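Non-structural protein 2 (Human rotavirus C, PDB 2GU0) probably binds single-stranded RNA, hydrolyses nucleoside triphosphates and unwinds RNA helices as a homooctamer, supporting viral genome replication and packaging in viroplasms. Local coordinates at residues A[261-273]-A[281-293]. Sequence-based numbering, arbitrary orientation.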
loop_
_atom_site.group_PDB
_atom_site.type_symbol
_atom_site.label_atom_id
_atom_site.label_comp_id
_atom_site.label_asym_id
_atom_site.label_seq_id
_atom_site.Cartn_x
_atom_site.Cartn_y
_atom_site.Cartn_z
ATOM N N PHE A 261 -16.280 29.080 -41.551
ATOM C CA PHE A 261 -15.031 28.619 -40.965
ATOM C C PHE A 261 -14.424 27.378 -41.587
ATOM O O PHE A 261 -13.306 27.002 -41.237
ATOM C CB PHE A 261 -15.218 28.407 -39.459
ATOM C CG PHE A 261 -16.191 27.318 -39.117
ATOM C CD1 PHE A 261 -15.772 25.994 -39.036
ATOM C CD2 PHE A 261 -17.539 27.614 -38.908
ATOM C CE1 PHE A 261 -16.672 24.983 -38.760
ATOM C CE2 PHE A 261 -18.458 26.604 -38.627
ATOM C CZ PHE A 261 -18.023 25.285 -38.554
ATOM N N VAL A 262 -15.139 26.736 -42.506
ATOM C CA VAL A 262 -14.605 25.535 -43.132
ATOM C C VAL A 262 -13.402 25.881 -43.989
ATOM O O VAL A 262 -13.426 26.844 -44.746
ATOM C CB VAL A 262 -15.657 24.834 -43.995
ATOM C CG1 VAL A 262 -15.024 23.676 -44.752
ATOM C CG2 VAL A 262 -16.781 24.330 -43.111
ATOM N N HIS A 263 -12.346 25.089 -43.854
ATOM C CA HIS A 263 -11.110 25.302 -44.598
ATOM C C HIS A 263 -11.342 25.430 -46.106
ATOM O O HIS A 263 -11.698 24.456 -46.777
ATOM C CB HIS A 263 -10.153 24.154 -44.314
ATOM C CG HIS A 263 -8.850 24.277 -45.025
ATOM N ND1 HIS A 263 -8.753 24.268 -46.397
ATOM C CD2 HIS A 263 -7.591 24.431 -44.557
ATOM C CE1 HIS A 263 -7.489 24.412 -46.745
ATOM N NE2 HIS A 263 -6.763 24.513 -45.648
ATOM N N PRO A 264 -11.102 26.633 -46.662
ATOM C CA PRO A 264 -11.276 26.956 -48.086
ATOM C C PRO A 264 -10.763 25.900 -49.055
ATOM O O PRO A 264 -11.474 25.492 -49.975
ATOM C CB PRO A 264 -10.535 28.285 -48.231
ATOM C CG PRO A 264 -10.744 28.914 -46.900
ATOM C CD PRO A 264 -10.451 27.754 -45.964
ATOM N N GLY A 265 -9.524 25.470 -48.846
ATOM C CA GLY A 265 -8.942 24.459 -49.708
ATOM C C GLY A 265 -9.862 23.261 -49.793
ATOM O O GLY A 265 -10.175 22.776 -50.882
ATOM N N TRP A 266 -10.301 22.795 -48.628
ATOM C CA TRP A 266 -11.198 21.655 -48.528
ATOM C C TRP A 266 -12.496 21.982 -49.249
ATOM O O TRP A 266 -12.947 21.231 -50.100
ATOM C CB TRP A 266 -11.467 21.357 -47.046
ATOM C CG TRP A 266 -12.341 20.148 -46.776
ATOM C CD1 TRP A 266 -13.697 20.134 -46.599
ATOM C CD2 TRP A 266 -11.907 18.789 -46.654
ATOM N NE1 TRP A 266 -14.128 18.855 -46.373
ATOM C CE2 TRP A 266 -13.053 18.008 -46.401
ATOM C CE3 TRP A 266 -10.661 18.158 -46.734
ATOM C CZ2 TRP A 266 -12.991 16.625 -46.228
ATOM C CZ3 TRP A 266 -10.597 16.784 -46.563
ATOM C CH2 TRP A 266 -11.757 16.030 -46.312
ATOM N N LYS A 267 -13.083 23.118 -48.899
ATOM C CA LYS A 267 -14.331 23.575 -49.488
ATOM C C LYS A 267 -14.427 23.320 -50.986
ATOM O O LYS A 267 -15.376 22.687 -51.448
ATOM C CB LYS A 267 -14.495 25.068 -49.219
ATOM C CG LYS A 267 -15.628 25.753 -49.969
ATOM C CD LYS A 267 -16.990 25.265 -49.512
ATOM C CE LYS A 267 -18.087 26.260 -49.893
ATOM N NZ LYS A 267 -17.962 27.573 -49.185
ATOM N N THR A 268 -13.441 23.815 -51.736
ATOM C CA THR A 268 -13.417 23.668 -53.194
ATOM C C THR A 268 -12.928 22.306 -53.680
ATOM O O THR A 268 -13.479 21.756 -54.637
ATOM C CB THR A 268 -12.531 24.751 -53.871
ATOM O OG1 THR A 268 -11.186 24.639 -53.394
ATOM C CG2 THR A 268 -13.061 26.146 -53.580
ATOM N N CYS A 269 -11.887 21.776 -53.047
ATOM C CA CYS A 269 -11.360 20.477 -53.444
ATOM C C CYS A 269 -12.481 19.453 -53.433
ATOM O O CYS A 269 -12.607 18.648 -54.352
ATOM C CB CYS A 269 -10.256 20.029 -52.489
ATOM S SG CYS A 269 -9.768 18.302 -52.697
ATOM N N ILE A 270 -13.299 19.492 -52.388
ATOM C CA ILE A 270 -14.418 18.568 -52.260
ATOM C C ILE A 270 -15.516 18.984 -53.228
ATOM O O ILE A 270 -16.417 18.209 -53.537
ATOM C CB ILE A 270 -14.959 18.536 -50.797
ATOM C CG1 ILE A 270 -13.901 17.925 -49.876
ATOM C CG2 ILE A 270 -16.237 17.713 -50.705
ATOM C CD1 ILE A 270 -13.377 16.593 -50.359
ATOM N N GLY A 271 -15.437 20.217 -53.710
ATOM C CA GLY A 271 -16.420 20.684 -54.667
ATOM C C GLY A 271 -16.055 20.074 -56.005
ATOM O O GLY A 271 -16.911 19.564 -56.733
ATOM N N GLN A 272 -14.762 20.114 -56.314
ATOM C CA GLN A 272 -14.244 19.573 -57.562
ATOM C C GLN A 272 -14.493 18.073 -57.686
ATOM O O GLN A 272 -14.766 17.576 -58.779
ATOM C CB GLN A 272 -12.744 19.852 -57.682
ATOM C CG GLN A 272 -12.373 21.326 -57.604
ATOM C CD GLN A 272 -11.009 21.620 -58.206
ATOM O OE1 GLN A 272 -10.014 20.982 -57.870
ATOM N NE2 GLN A 272 -10.961 22.595 -59.100
ATOM N N LEU A 273 -14.397 17.351 -56.575
ATOM C CA LEU A 273 -14.618 15.910 -56.603
ATOM C C LEU A 273 -16.081 15.565 -56.888
ATOM O O LEU A 273 -16.377 14.585 -57.579
ATOM C CB LEU A 273 -14.179 15.286 -55.277
ATOM C CG LEU A 273 -12.675 15.310 -55.003
ATOM C CD1 LEU A 273 -12.381 14.694 -53.656
ATOM C CD2 LEU A 273 -11.949 14.547 -56.088
ATOM N N VAL A 281 -6.199 16.086 -59.683
ATOM C CA VAL A 281 -6.351 17.486 -60.085
ATOM C C VAL A 281 -6.914 18.405 -59.010
ATOM O O VAL A 281 -6.592 19.592 -58.973
ATOM C CB VAL A 281 -7.273 17.614 -61.326
ATOM C CG1 VAL A 281 -7.300 19.057 -61.807
ATOM C CG2 VAL A 281 -6.801 16.679 -62.434
ATOM N N ALA A 282 -7.760 17.859 -58.144
ATOM C CA ALA A 282 -8.383 18.652 -57.092
ATOM C C ALA A 282 -7.568 18.731 -55.802
ATOM O O ALA A 282 -7.664 19.712 -55.064
ATOM C CB ALA A 282 -9.781 18.105 -56.799
ATOM N N LYS A 283 -6.764 17.701 -55.541
ATOM C CA LYS A 283 -5.940 17.650 -54.338
ATOM C C LYS A 283 -5.075 18.896 -54.244
ATOM O O LYS A 283 -4.491 19.175 -53.209
ATOM C CB LYS A 283 -5.029 16.425 -54.356
ATOM C CG LYS A 283 -3.868 16.559 -55.317
ATOM C CD LYS A 283 -2.728 15.596 -54.993
ATOM C CE LYS A 283 -3.071 14.161 -55.330
ATOM N NZ LYS A 283 -1.978 13.247 -54.915
ATOM N N THR A 284 -4.999 19.642 -55.335
ATOM C CA THR A 284 -4.192 20.852 -55.390
ATOM C C THR A 284 -4.819 22.037 -54.675
ATOM O O THR A 284 -4.157 22.718 -53.896
ATOM C CB THR A 284 -3.911 21.243 -56.860
ATOM O OG1 THR A 284 -3.080 20.240 -57.454
ATOM C CG2 THR A 284 -3.223 22.605 -56.953
ATOM N N SER A 285 -6.095 22.285 -54.942
ATOM C CA SER A 285 -6.783 23.410 -54.325
ATOM C C SER A 285 -6.859 23.329 -52.801
ATOM O O SER A 285 -7.362 24.244 -52.157
ATOM C CB SER A 285 -8.185 23.565 -54.932
ATOM O OG SER A 285 -8.793 22.306 -55.171
ATOM N N LEU A 286 -6.349 22.239 -52.231
ATOM C CA LEU A 286 -6.346 22.042 -50.781
ATOM C C LEU A 286 -5.358 22.957 -50.066
ATOM O O LEU A 286 -5.624 23.429 -48.966
ATOM C CB LEU A 286 -5.975 20.600 -50.435
ATOM C CG LEU A 286 -7.009 19.489 -50.560
ATOM C CD1 LEU A 286 -6.368 18.184 -50.123
ATOM C CD2 LEU A 286 -8.220 19.808 -49.700
ATOM N N TYR A 287 -4.212 23.192 -50.692
ATOM C CA TYR A 287 -3.177 24.027 -50.103
ATOM C C TYR A 287 -2.910 25.253 -50.951
ATOM O O TYR A 287 -2.070 26.079 -50.605
ATOM C CB TYR A 287 -1.898 23.221 -49.989
ATOM C CG TYR A 287 -1.515 22.609 -51.310
ATOM C CD1 TYR A 287 -0.863 23.359 -52.285
ATOM C CD2 TYR A 287 -1.856 21.296 -51.610
ATOM C CE1 TYR A 287 -0.563 22.811 -53.531
ATOM C CE2 TYR A 287 -1.559 20.739 -52.852
ATOM C CZ TYR A 287 -0.915 21.500 -53.807
ATOM O OH TYR A 287 -0.637 20.950 -55.037
ATOM N N SER A 288 -3.615 25.370 -52.066
ATOM C CA SER A 288 -3.410 26.507 -52.945
ATOM C C SER A 288 -4.436 27.627 -52.789
ATOM O O SER A 288 -4.297 28.677 -53.415
ATOM C CB SER A 288 -3.365 26.041 -54.399
ATOM O OG SER A 288 -4.578 25.415 -54.761
ATOM N N ILE A 289 -5.462 27.419 -51.963
ATOM C CA ILE A 289 -6.465 28.463 -51.751
ATOM C C ILE A 289 -6.295 29.169 -50.404
ATOM O O ILE A 289 -6.110 28.520 -49.377
ATOM C CB ILE A 289 -7.887 27.909 -51.846
ATOM C CG1 ILE A 289 -8.181 27.519 -53.291
ATOM C CG2 ILE A 289 -8.886 28.950 -51.362
ATOM C CD1 ILE A 289 -9.624 27.163 -53.548
ATOM N N LYS A 290 -6.365 30.500 -50.423
ATOM C CA LYS A 290 -6.202 31.326 -49.222
ATOM C C LYS A 290 -7.530 31.608 -48.523
ATOM O O LYS A 290 -8.590 31.583 -49.151
ATOM C CB LYS A 290 -5.560 32.666 -49.597
ATOM C CG LYS A 290 -4.469 32.559 -50.652
ATOM C CD LYS A 290 -4.105 33.914 -51.241
ATOM C CE LYS A 290 -3.198 33.754 -52.464
ATOM N NZ LYS A 290 -2.928 35.057 -53.155
ATOM N N PRO A 291 -7.492 31.874 -47.207
ATOM C CA PRO A 291 -8.729 32.161 -46.475
ATOM C C PRO A 291 -9.164 33.555 -46.876
ATOM O O PRO A 291 -8.414 34.269 -47.530
ATOM C CB PRO A 291 -8.290 32.116 -45.014
ATOM C CG PRO A 291 -7.058 31.263 -45.036
ATOM C CD PRO A 291 -6.363 31.736 -46.276
ATOM N N SER A 292 -10.366 33.955 -46.495
ATOM C CA SER A 292 -10.807 35.295 -46.839
ATOM C C SER A 292 -9.915 36.274 -46.078
ATOM O O SER A 292 -9.185 35.883 -45.165
ATOM C CB SER A 292 -12.257 35.499 -46.420
ATOM O OG SER A 292 -12.373 35.453 -45.013
ATOM N N LYS A 293 -9.961 37.545 -46.459
ATOM C CA LYS A 293 -9.169 38.547 -45.768
ATOM C C LYS A 293 -9.992 39.063 -44.599
ATOM O O LYS A 293 -9.440 39.562 -43.619
ATOM C CB LYS A 293 -8.781 39.688 -46.712
ATOM C CG LYS A 293 -7.812 39.252 -47.806
ATOM C CD LYS A 293 -7.355 40.409 -48.683
ATOM C CE LYS A 293 -6.467 39.907 -49.815
ATOM N NZ LYS A 293 -5.933 41.020 -50.643
#
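Leu286 lays its CD2 methyl against Cys269, 3.5 Å from CB of that residue, and runs side by side with Trp266. The CB bond of Trp266 points away from 281-293, but CG anti to the backbone N (chi1 -177°) lays the indole alongside Leu286, CE3 4.2 Å from Leu286 CD2. Gly265 lets the backbones close in: its CA lies 3.7 Å from Leu286 CA, and CA-H...O contacts run from Gly265 CA to the carbonyl oxygens of Ser285 and Leu286. Toward the N-terminal end of the helix, Pro264 CB packs on Ile289 CG2 at 3.6 Å, while Ile289 CD1 meets Thr268 tip to tip. At the other end, Gln272 CB rests 3.6 Å from Ala282 CB. Bonds within each segment hold the polar groups: Ser285 OG donates to a lone pair of Ala282 O at 2.8 Å, and His263, the N-cap, accepts from Trp266 N through ND1 at 3.1 Å, its CE1 edge facing Leu286 O. In this C-terminal, HIT-related domain, 281-293 thus returns antiparallel along helix 264-275, leading to helix 293-307. Trp266 and Ile270 also touch Leu238 of helix 231-243, and Trp266 reaches strand 213-216 near His218, a predicted ATP-binding residue.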